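Local coordinates for protein putative NAD dependent dehydrogenase (Micromonospora echinospora, PDB 6NOR) that binds NAD and is probably an oxidoreductase of the GFO/IDH/MocA type, involved in the biosynthesis of the aminoglycoside gentamicin, at residues A40-A45 / H315-V320; D50-V55 / D84-V89; P100-V105 / V112-P117; Q127-A132 / V137-G142. All blocks are in the same frame, centred on the assembly; numbering follows the deposited sequence.

Contact 1: residues A40-A45 / H315-V320; sequences AEVLTA and HQDRQV
Asp-317 buries more surface here than any other residue, pressing its methylene and one carboxylate oxygen against Val-42 and Leu-43 on helix 34-44. Its CB meets Val-42 CG1 at 3.6 Å, and the same methyl lies 3.6 Å from Asp-317 OD2, so a single valine branch touches both the aliphatic and the polar part of the aspartate. That branch is put there by its torsion: CG1 lies opposite the backbone N (chi1 166°), on a CB that already points toward helix 313-326. Leu-43 comes in beside it, with CG 3.9 Å from Asp-317 OD2 and CD2 4.0 Å from Asp-317 CB. Both apolar side chains cross the aspartate at about a right angle.

No hydrogen bond spans the two segments, yet the carboxylate is well supplied with donors. Asp-317 OD1 takes a nearly straight bond from Gln-316 NE2 (3.1 Å, 169° at the hydrogen), which arrives nearly head-on to the C-O bond with OD1 almost in the amide plane. OD2 accepts from ND1 of His-39, just before segment 40-45 on the same helix. Val-42 also rests on Tyr-313, an NAD-binding residue, which places the contact beside the cofactor pocket. Valine and leucine suit a helix face that must fill space without competing for these bonds, while the short aspartate brings its carboxylate within reach of the histidine. A buried carboxylate against branched aliphatic groups would be costly if left alone; the two polar partners probably offset this and fix its rotation.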
# COMPACT_ATOMS: atom_id res chain seq x y z
N ALA A 40 -33.95 5.72 -1.45
CA ALA A 40 -35.08 4.81 -1.23
C ALA A 40 -34.63 3.56 -0.49
O ALA A 40 -35.34 3.06 0.39
CB ALA A 40 -35.73 4.42 -2.54
N GLU A 41 -33.44 3.06 -0.84
CA GLU A 41 -32.92 1.87 -0.19
C GLU A 41 -32.45 2.19 1.22
O GLU A 41 -32.65 1.40 2.13
CB GLU A 41 -31.79 1.24 -1.01
CG GLU A 41 -30.98 0.25 -0.22
CD GLU A 41 -30.41 -0.87 -1.07
OE1 GLU A 41 -30.03 -1.91 -0.49
OE2 GLU A 41 -30.33 -0.70 -2.31
N VAL A 42 -31.84 3.35 1.40
CA VAL A 42 -31.37 3.73 2.73
C VAL A 42 -32.54 4.05 3.64
O VAL A 42 -32.56 3.65 4.79
CB VAL A 42 -30.41 4.94 2.66
CG1 VAL A 42 -30.21 5.54 4.02
CG2 VAL A 42 -29.06 4.52 2.06
N LEU A 43 -33.54 4.76 3.12
CA LEU A 43 -34.64 5.21 3.97
C LEU A 43 -35.55 4.05 4.36
O LEU A 43 -35.97 3.98 5.51
CB LEU A 43 -35.42 6.31 3.26
CG LEU A 43 -34.59 7.59 3.15
CD1 LEU A 43 -35.20 8.59 2.18
CD2 LEU A 43 -34.42 8.22 4.52
N THR A 44 -35.85 3.14 3.43
CA THR A 44 -36.70 2.00 3.76
C THR A 44 -36.04 1.03 4.74
O THR A 44 -36.73 0.23 5.36
CB THR A 44 -37.12 1.20 2.52
OG1 THR A 44 -35.96 0.86 1.75
CG2 THR A 44 -38.09 2.00 1.67
N ALA A 45 -34.72 1.09 4.88
CA ALA A 45 -34.07 0.26 5.89
C ALA A 45 -34.26 0.82 7.29
O ALA A 45 -33.95 0.16 8.27
CB ALA A 45 -32.57 0.11 5.59
N HIS A 315 -25.56 7.20 7.34
CA HIS A 315 -25.42 8.12 8.48
C HIS A 315 -26.07 9.47 8.22
O HIS A 315 -26.70 10.04 9.10
CB HIS A 315 -23.95 8.29 8.84
CG HIS A 315 -23.35 7.07 9.45
ND1 HIS A 315 -22.89 6.01 8.69
CD2 HIS A 315 -23.18 6.71 10.74
CE1 HIS A 315 -22.46 5.06 9.50
NE2 HIS A 315 -22.62 5.46 10.74
N GLN A 316 -25.92 9.98 7.01
CA GLN A 316 -26.56 11.22 6.60
C GLN A 316 -28.08 11.14 6.76
O GLN A 316 -28.69 11.96 7.43
CB GLN A 316 -26.21 11.54 5.16
CG GLN A 316 -26.95 12.70 4.58
CD GLN A 316 -26.64 12.86 3.12
OE1 GLN A 316 -25.79 13.65 2.74
NE2 GLN A 316 -27.33 12.09 2.29
N ASP A 317 -28.68 10.12 6.16
CA ASP A 317 -30.12 9.98 6.16
C ASP A 317 -30.66 9.65 7.54
O ASP A 317 -31.77 10.02 7.86
CB ASP A 317 -30.55 8.95 5.14
CG ASP A 317 -30.36 9.45 3.72
OD1 ASP A 317 -29.61 10.44 3.56
OD2 ASP A 317 -30.95 8.88 2.79
N ARG A 318 -29.87 9.00 8.38
CA ARG A 318 -30.33 8.76 9.73
C ARG A 318 -30.38 10.07 10.49
O ARG A 318 -31.31 10.34 11.22
CB ARG A 318 -29.44 7.76 10.46
CG ARG A 318 -30.00 7.43 11.85
CD ARG A 318 -29.04 6.61 12.68
NE ARG A 318 -28.58 5.40 11.99
CZ ARG A 318 -27.31 5.14 11.72
NH1 ARG A 318 -26.36 6.00 12.07
NH2 ARG A 318 -26.98 4.01 11.10
N GLN A 319 -29.37 10.89 10.31
CA GLN A 319 -29.34 12.16 11.00
C GLN A 319 -30.37 13.15 10.48
O GLN A 319 -30.86 13.99 11.22
CB GLN A 319 -27.95 12.76 10.91
CG GLN A 319 -27.00 11.99 11.77
CD GLN A 319 -25.71 12.71 11.97
OE1 GLN A 319 -25.68 13.94 12.07
NE2 GLN A 319 -24.62 11.96 12.04
N VAL A 320 -30.71 13.07 9.20
CA VAL A 320 -31.76 13.91 8.66
C VAL A 320 -33.13 13.53 9.24
O VAL A 320 -33.89 14.38 9.68
CB VAL A 320 -31.80 13.83 7.14
CG1 VAL A 320 -33.06 14.45 6.63
CG2 VAL A 320 -30.58 14.53 6.55

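Contact 2: residues D50-V55 / D84-V89; sequences DLRWVV and DTVRFV
The guanidinium of Arg-52 has Thr-85 over one face: the threonine CB stands 3.5 Å from Arg-52 NE, set off toward the rim of the flat group and not over its centre. At the edge, NH1 forms a salt bridge of 3.2 Å with Asp-50 OD2, with the oxygen 14° out of the guanidinium plane, and NE pairs with Asp-83 just before segment 84-89. The chain reaches this position by bending at chi3 (57°), which turns the flat group across the threonine. Thr-85 also offers its methyl, CG2 lying 3.9 Å from Arg-52 CD, so a small branched residue serves as an apolar floor for the arginine.

The indole of Trp-53 is approached obliquely by Val-86, whose CG2 is 3.8 Å from Trp-53 CD1; this pair is purely apolar. Trp-53 NE1 donates a hydrogen bond to the same Asp-83 OD2 that holds Arg-52, and this one carboxylate therefore ties both side chains to the turn leading into strand 86-91. A leucine in place of Arg-52 would probably leave Asp-50 and Asp-83 without their cationic mate and Thr-85 with a less complete cover.

Strands 49-55 and 86-91 flank strand 25-30 in the parallel sheet, which explains why side chains, and no backbone bonds, join them here. The strand order 3-2-1-4-5-6, with strand 25-30 between these two, is that of the Rossmann fold.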
# COMPACT_ATOMS: atom_id res chain seq x y z
N ASP A 50 -41.83 5.52 6.24
CA ASP A 50 -42.84 5.02 5.32
C ASP A 50 -42.70 5.69 3.95
O ASP A 50 -43.07 6.85 3.79
CB ASP A 50 -44.24 5.26 5.91
CG ASP A 50 -45.34 4.72 5.03
OD1 ASP A 50 -45.06 3.85 4.18
OD2 ASP A 50 -46.50 5.18 5.18
N LEU A 51 -42.13 4.98 2.99
CA LEU A 51 -41.98 5.49 1.62
C LEU A 51 -43.31 5.43 0.91
O LEU A 51 -43.74 4.36 0.49
CB LEU A 51 -40.92 4.71 0.82
CG LEU A 51 -40.77 5.19 -0.64
CD1 LEU A 51 -40.36 6.65 -0.72
CD2 LEU A 51 -39.82 4.33 -1.45
N ARG A 52 -43.95 6.57 0.76
CA ARG A 52 -45.30 6.61 0.20
C ARG A 52 -45.33 6.89 -1.30
O ARG A 52 -46.13 6.31 -2.03
CB ARG A 52 -46.13 7.64 0.95
CG ARG A 52 -46.18 7.34 2.43
CD ARG A 52 -47.11 8.29 3.16
NE ARG A 52 -48.47 8.26 2.63
CZ ARG A 52 -49.41 7.40 3.02
NH1 ARG A 52 -49.13 6.50 3.95
NH2 ARG A 52 -50.62 7.44 2.48
N TRP A 53 -44.43 7.76 -1.75
CA TRP A 53 -44.45 8.18 -3.15
C TRP A 53 -43.07 8.21 -3.77
O TRP A 53 -42.10 8.59 -3.13
CB TRP A 53 -45.08 9.57 -3.27
CG TRP A 53 -46.53 9.67 -2.91
CD1 TRP A 53 -47.05 9.94 -1.69
CD2 TRP A 53 -47.65 9.51 -3.80
NE1 TRP A 53 -48.42 9.96 -1.75
CE2 TRP A 53 -48.81 9.70 -3.04
CE3 TRP A 53 -47.77 9.22 -5.16
CZ2 TRP A 53 -50.10 9.62 -3.59
CZ3 TRP A 53 -49.05 9.15 -5.72
CH2 TRP A 53 -50.19 9.35 -4.93
N VAL A 54 -43.01 7.76 -5.02
CA VAL A 54 -41.95 8.07 -5.95
C VAL A 54 -42.53 9.02 -6.99
O VAL A 54 -43.54 8.71 -7.62
CB VAL A 54 -41.40 6.81 -6.65
CG1 VAL A 54 -40.33 7.17 -7.65
CG2 VAL A 54 -40.82 5.86 -5.64
N VAL A 55 -41.93 10.20 -7.13
CA VAL A 55 -42.31 11.17 -8.15
C VAL A 55 -41.23 11.19 -9.22
O VAL A 55 -40.06 11.31 -8.89
CB VAL A 55 -42.46 12.59 -7.58
CG1 VAL A 55 -42.95 13.57 -8.67
CG2 VAL A 55 -43.42 12.60 -6.39
N ASP A 84 -51.37 14.10 2.98
CA ASP A 84 -51.03 14.68 4.28
C ASP A 84 -50.03 13.86 5.11
O ASP A 84 -49.44 14.39 6.04
CB ASP A 84 -52.31 14.88 5.10
CG ASP A 84 -53.16 16.03 4.58
OD1 ASP A 84 -52.65 16.80 3.74
OD2 ASP A 84 -54.33 16.16 5.00
N THR A 85 -49.85 12.59 4.79
CA THR A 85 -48.95 11.75 5.58
C THR A 85 -47.48 12.01 5.21
O THR A 85 -46.57 11.76 5.99
CB THR A 85 -49.27 10.27 5.40
OG1 THR A 85 -50.68 10.08 5.40
CG2 THR A 85 -48.66 9.45 6.53
N VAL A 86 -47.27 12.55 4.02
CA VAL A 86 -45.94 12.96 3.60
C VAL A 86 -45.46 14.18 4.40
O VAL A 86 -46.09 15.23 4.40
CB VAL A 86 -45.91 13.28 2.12
CG1 VAL A 86 -44.53 13.73 1.72
CG2 VAL A 86 -46.31 12.05 1.33
N ARG A 87 -44.34 14.02 5.09
CA ARG A 87 -43.78 15.10 5.90
C ARG A 87 -42.33 15.38 5.51
O ARG A 87 -41.71 16.34 5.98
CB ARG A 87 -43.87 14.75 7.38
CG ARG A 87 -45.26 14.97 8.00
CD ARG A 87 -45.29 14.42 9.42
NE ARG A 87 -44.31 15.07 10.30
CZ ARG A 87 -43.74 14.48 11.34
NH1 ARG A 87 -44.03 13.22 11.64
NH2 ARG A 87 -42.86 15.15 12.08
N PHE A 88 -41.80 14.54 4.64
CA PHE A 88 -40.40 14.58 4.32
C PHE A 88 -40.20 14.20 2.86
O PHE A 88 -40.65 13.16 2.41
CB PHE A 88 -39.63 13.65 5.26
CG PHE A 88 -38.17 13.51 4.93
CD1 PHE A 88 -37.36 14.61 4.82
CD2 PHE A 88 -37.62 12.25 4.73
CE1 PHE A 88 -36.01 14.48 4.53
CE2 PHE A 88 -36.27 12.10 4.44
CZ PHE A 88 -35.46 13.22 4.34
N VAL A 89 -39.54 15.07 2.13
CA VAL A 89 -39.34 14.87 0.71
C VAL A 89 -37.86 14.88 0.37
O VAL A 89 -37.12 15.76 0.79
CB VAL A 89 -40.06 15.95 -0.11
CG1 VAL A 89 -39.91 15.68 -1.60
CG2 VAL A 89 -41.53 16.04 0.30

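Contact 3: residues P100-V105 / V112-P117; sequences PIAAQV and VLVEKP. With NAD (nicotinamide-adenine-dinucleotide), chain G.
Ala-102 and Val-105 make the apolar contacts of helix 98-107 with the strand: Ala-102 CB meets Val-114 CG2 at 3.9 Å, and Val-105 CG1 comes within 3.8 Å of Val-112 CB. The small alanine lets the helix lie close to the sheet, while the branched valines, suited to a strand, fill the space between.

Polar bonds join Glu-115 and Lys-116 to NAD. The nicotinamide amide N7N donates to Glu-115 OE1 (2.9 Å, 157° at the hydrogen), and the ribose hydroxyl O2D donates to Lys-116 O at 2.8 Å. Glu-115 CG lies 3.3 Å from NAD O4D, and the bend at chi2 (-54°) then turns the carboxylate toward the carboxamide. Its other oxygen, OE2, is bonded to His-39. With Glu-115 cut back to an alanine, the carboxamide nitrogen and His-39 would probably lose this acceptor, the amide being freer to turn.

Van der Waals contact extends to Lys-116, whose NZ comes to 3.5 Å from NAD C3N. The segment thus changes character along its length: hydrocarbon binds it to the helix of a beta-alpha-beta unit, whereas a carboxylate and a backbone carbonyl hold the nicotinamide riboside by hydrogen bonds, probably setting its orientation.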
# COMPACT_ATOMS: atom_id res chain seq x y z
N PRO A 100 -36.68 25.03 -7.93
CA PRO A 100 -38.15 25.08 -8.01
C PRO A 100 -38.83 24.00 -7.16
O PRO A 100 -39.80 24.27 -6.45
CB PRO A 100 -38.45 24.84 -9.49
CG PRO A 100 -37.16 25.01 -10.20
CD PRO A 100 -36.05 24.81 -9.25
N ILE A 101 -38.32 22.78 -7.25
CA ILE A 101 -38.93 21.66 -6.56
C ILE A 101 -38.84 21.84 -5.05
O ILE A 101 -39.82 21.66 -4.34
CB ILE A 101 -38.30 20.33 -7.00
CG1 ILE A 101 -38.75 19.99 -8.42
CG2 ILE A 101 -38.70 19.20 -6.08
CD1 ILE A 101 -38.12 18.71 -8.98
N ALA A 102 -37.67 22.21 -4.55
CA ALA A 102 -37.51 22.41 -3.11
C ALA A 102 -38.29 23.60 -2.61
O ALA A 102 -38.73 23.60 -1.47
CB ALA A 102 -36.04 22.57 -2.73
N ALA A 103 -38.45 24.62 -3.45
CA ALA A 103 -39.21 25.80 -3.05
C ALA A 103 -40.69 25.45 -2.88
O ALA A 103 -41.36 25.93 -1.98
CB ALA A 103 -39.05 26.92 -4.05
N GLN A 104 -41.18 24.59 -3.75
CA GLN A 104 -42.58 24.15 -3.68
C GLN A 104 -42.82 23.19 -2.50
O GLN A 104 -43.86 23.25 -1.85
CB GLN A 104 -42.97 23.49 -4.99
CG GLN A 104 -44.41 23.07 -5.07
CD GLN A 104 -44.72 22.34 -6.36
OE1 GLN A 104 -43.94 22.39 -7.33
NE2 GLN A 104 -45.85 21.64 -6.39
N VAL A 105 -41.86 22.32 -2.23
CA VAL A 105 -41.97 21.40 -1.09
C VAL A 105 -41.98 22.17 0.22
O VAL A 105 -42.74 21.87 1.12
CB VAL A 105 -40.80 20.39 -1.08
CG1 VAL A 105 -40.75 19.63 0.23
CG2 VAL A 105 -40.92 19.43 -2.25
N VAL A 112 -37.37 18.79 3.77
CA VAL A 112 -36.79 18.42 2.49
C VAL A 112 -35.27 18.17 2.58
O VAL A 112 -34.54 18.91 3.22
CB VAL A 112 -37.12 19.50 1.41
CG1 VAL A 112 -36.38 20.78 1.67
CG2 VAL A 112 -36.84 18.98 0.01
N LEU A 113 -34.85 17.08 1.96
CA LEU A 113 -33.45 16.77 1.73
C LEU A 113 -33.19 16.94 0.25
O LEU A 113 -33.77 16.22 -0.54
CB LEU A 113 -33.11 15.35 2.19
CG LEU A 113 -31.80 14.71 1.74
CD1 LEU A 113 -30.62 15.57 2.10
CD2 LEU A 113 -31.61 13.32 2.35
N VAL A 114 -32.33 17.89 -0.11
CA VAL A 114 -31.94 18.14 -1.49
C VAL A 114 -30.56 17.59 -1.79
O VAL A 114 -29.63 17.87 -1.07
CB VAL A 114 -31.91 19.63 -1.83
CG1 VAL A 114 -31.69 19.83 -3.32
CG2 VAL A 114 -33.19 20.31 -1.37
N GLU A 115 -30.44 16.80 -2.84
CA GLU A 115 -29.16 16.33 -3.26
C GLU A 115 -28.22 17.49 -3.61
O GLU A 115 -28.65 18.57 -3.96
CB GLU A 115 -29.30 15.40 -4.44
CG GLU A 115 -29.21 13.95 -4.08
CD GLU A 115 -27.95 13.60 -3.29
OE1 GLU A 115 -26.90 14.25 -3.47
OE2 GLU A 115 -28.02 12.66 -2.48
N LYS A 116 -26.93 17.22 -3.47
CA LYS A 116 -25.85 18.01 -4.06
C LYS A 116 -26.04 18.14 -5.58
O LYS A 116 -26.42 17.18 -6.24
CB LYS A 116 -24.52 17.32 -3.74
CG LYS A 116 -23.62 17.28 -4.95
CD LYS A 116 -23.01 15.97 -5.12
CE LYS A 116 -22.90 15.57 -6.57
NZ LYS A 116 -22.23 14.23 -6.62
N PRO A 117 -25.78 19.32 -6.14
CA PRO A 117 -25.52 20.57 -5.43
C PRO A 117 -26.83 21.18 -4.98
O PRO A 117 -27.81 21.03 -5.71
CB PRO A 117 -24.82 21.45 -6.48
CG PRO A 117 -25.37 20.97 -7.77
CD PRO A 117 -25.68 19.50 -7.60
PA NAD G . -30.36 10.41 -12.81
O1A NAD G . -30.30 10.96 -14.26
O2A NAD G . -29.91 9.01 -12.68
O5B NAD G . -31.84 10.51 -12.29
C5B NAD G . -32.53 11.74 -12.44
C4B NAD G . -34.04 11.38 -12.28
O4B NAD G . -34.76 12.46 -12.12
C3B NAD G . -34.53 10.75 -13.57
O3B NAD G . -35.23 9.63 -13.25
C2B NAD G . -35.45 11.83 -14.19
O2B NAD G . -36.51 11.15 -14.96
C1B NAD G . -35.95 12.38 -13.16
N9A NAD G . -36.38 13.75 -13.38
C8A NAD G . -35.88 14.70 -14.19
N7A NAD G . -36.61 15.83 -14.00
C5A NAD G . -37.54 15.57 -13.08
C6A NAD G . -38.53 16.34 -12.53
N6A NAD G . -38.81 17.66 -12.82
N1A NAD G . -39.33 15.84 -11.61
C2A NAD G . -39.20 14.55 -11.22
N3A NAD G . -38.22 13.78 -11.76
C4A NAD G . -37.40 14.29 -12.69
O3 NAD G . -29.49 11.35 -11.94
PN NAD G . -28.86 11.06 -10.50
O1N NAD G . -29.74 10.25 -9.60
O2N NAD G . -27.50 10.41 -10.67
O5D NAD G . -28.66 12.48 -9.84
C5D NAD G . -29.75 13.17 -9.25
C4D NAD G . -29.21 14.14 -8.19
O4D NAD G . -28.50 13.55 -7.28
C3D NAD G . -28.25 15.18 -8.84
O3D NAD G . -28.46 16.35 -8.31
C2D NAD G . -26.84 14.62 -8.53
O2D NAD G . -25.86 15.74 -8.52
C1D NAD G . -26.99 14.09 -7.35
N1N NAD G . -26.08 13.00 -7.11
C2N NAD G . -25.49 12.89 -5.86
C3N NAD G . -24.60 11.85 -5.58
C7N NAD G . -23.98 11.81 -4.17
O7N NAD G . -23.16 11.01 -3.91
N7N NAD G . -24.38 12.77 -3.20
C4N NAD G . -24.26 10.92 -6.53
C5N NAD G . -24.86 11.02 -7.79
C6N NAD G . -25.77 12.07 -8.08

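Contact 4: residues Q127-A132 / V137-G142; sequences QLAAAA and VVLAHG
The second half of a beta-alpha-beta unit is formed here, where helix 122-134 turns back into strand 139-141, the last strand of the parallel sheet. Ala-132 is central. Its CB lies 3.7 Å from Leu-139 CB, and its carbonyl oxygen accepts a hydrogen bond from Val-137 N at 2.9 Å, the donor standing 26° out of the carbonyl plane. That bond closes the short connection between helix and strand. Val-137 adds a methyl, CG2, 3.6 Å from Ala-132 O, so the bonded carbonyl is also covered by hydrocarbon.

Leu-139 reaches further back along the helix. With CG opposite its backbone N (chi1 170°), it carries CD2 over the backbone of Ala-129, 3.7 Å from Ala-129 CA, and to 4.3 Å from Leu-128 CB. Alanines suit this helix face because they leave its backbone accessible to the leucine; Leu-128 in turn packs on Ala-102 and Ile-106 of the neighbouring helix 98-107. The axes of helix segment 127-132 and strand segment 139-141 approach to 9.4 Å at 141°, running roughly against each other. Gly-142 of the same segment as Leu-139 touches NAD. Strand 111-114, helix 122-134 and strand 139-141 make up the beta-alpha-beta unit, and repeated units of this kind build the Rossmann fold.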
# COMPACT_ATOMS: atom_id res chain seq x y z
N GLN A 127 -31.87 32.09 0.08
CA GLN A 127 -33.32 32.31 0.07
C GLN A 127 -34.09 31.04 0.36
O GLN A 127 -35.13 31.08 1.02
CB GLN A 127 -33.73 32.91 -1.27
CG GLN A 127 -33.17 34.31 -1.39
CD GLN A 127 -33.21 34.87 -2.78
OE1 GLN A 127 -34.12 34.59 -3.54
NE2 GLN A 127 -32.23 35.67 -3.12
N LEU A 128 -33.60 29.92 -0.13
CA LEU A 128 -34.19 28.64 0.21
C LEU A 128 -34.04 28.38 1.71
O LEU A 128 -34.96 27.95 2.39
CB LEU A 128 -33.52 27.54 -0.57
CG LEU A 128 -34.32 26.34 -1.02
CD1 LEU A 128 -35.61 26.78 -1.63
CD2 LEU A 128 -33.48 25.59 -2.04
N ALA A 129 -32.85 28.67 2.23
CA ALA A 129 -32.62 28.49 3.64
C ALA A 129 -33.51 29.40 4.49
O ALA A 129 -34.07 28.96 5.48
CB ALA A 129 -31.17 28.72 3.95
N ALA A 130 -33.64 30.66 4.10
CA ALA A 130 -34.51 31.58 4.82
C ALA A 130 -35.96 31.10 4.74
O ALA A 130 -36.67 31.20 5.71
CB ALA A 130 -34.40 33.01 4.28
N ALA A 131 -36.38 30.56 3.60
CA ALA A 131 -37.75 30.09 3.45
C ALA A 131 -38.07 28.88 4.33
O ALA A 131 -39.16 28.77 4.87
CB ALA A 131 -38.06 29.77 2.00
N ALA A 132 -37.11 27.98 4.47
CA ALA A 132 -37.31 26.80 5.30
C ALA A 132 -37.43 27.16 6.77
O ALA A 132 -38.26 26.63 7.49
CB ALA A 132 -36.18 25.81 5.10
N VAL A 137 -39.35 24.28 8.90
CA VAL A 137 -39.02 22.92 8.44
C VAL A 137 -37.52 22.72 8.29
O VAL A 137 -36.75 23.67 8.25
CB VAL A 137 -39.69 22.57 7.10
CG1 VAL A 137 -41.20 22.54 7.24
CG2 VAL A 137 -39.26 23.54 6.02
N VAL A 138 -37.11 21.46 8.21
CA VAL A 138 -35.72 21.15 7.98
C VAL A 138 -35.41 21.22 6.50
O VAL A 138 -36.14 20.67 5.67
CB VAL A 138 -35.35 19.74 8.51
CG1 VAL A 138 -33.90 19.39 8.14
CG2 VAL A 138 -35.57 19.67 10.02
N LEU A 139 -34.34 21.96 6.19
CA LEU A 139 -33.68 21.92 4.89
C LEU A 139 -32.32 21.25 5.08
O LEU A 139 -31.51 21.69 5.87
CB LEU A 139 -33.50 23.33 4.32
CG LEU A 139 -32.61 23.48 3.06
CD1 LEU A 139 -33.14 22.70 1.89
CD2 LEU A 139 -32.46 24.95 2.67
N ALA A 140 -32.09 20.18 4.35
CA ALA A 140 -30.87 19.43 4.50
C ALA A 140 -30.31 19.20 3.13
O ALA A 140 -31.07 19.18 2.17
CB ALA A 140 -31.13 18.10 5.22
N HIS A 141 -29.00 19.04 3.02
CA HIS A 141 -28.40 18.86 1.70
C HIS A 141 -27.53 17.61 1.64
O HIS A 141 -26.97 17.19 2.65
CB HIS A 141 -27.58 20.09 1.29
CG HIS A 141 -26.36 20.30 2.13
ND1 HIS A 141 -26.39 20.95 3.34
CD2 HIS A 141 -25.06 19.95 1.93
CE1 HIS A 141 -25.18 20.98 3.86
NE2 HIS A 141 -24.35 20.38 3.02
N GLY A 142 -27.42 17.04 0.45
CA GLY A 142 -26.78 15.75 0.28
C GLY A 142 -25.26 15.69 0.19
O GLY A 142 -24.75 15.00 -0.68

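Overall arrangement
Contacts 2, 3 and 4 follow one another along the Rossmann sheet, and contact 1 brings a distant helix, 313-326, against that domain. Contacts 3 and 4 are the closest pair, their centres about 8 Å apart, because strands 111-114 and 139-141 are neighbours: Val-114 N lies 2.9 Å from Ala-140 O, a probable hydrogen bond. Contact 2 meets contact 3 through strand 86-91, with Val-89 O 2.9 Å from Leu-113 N, whereas contacts 2 and 4 do not touch. Contact 1 reaches all three, for instance where Val-320 CG1 packs 3.5 Å from Phe-88 CZ. His-39 links Asp-317 of contact 1 to Glu-115 of contact 3, and through it to the nicotinamide.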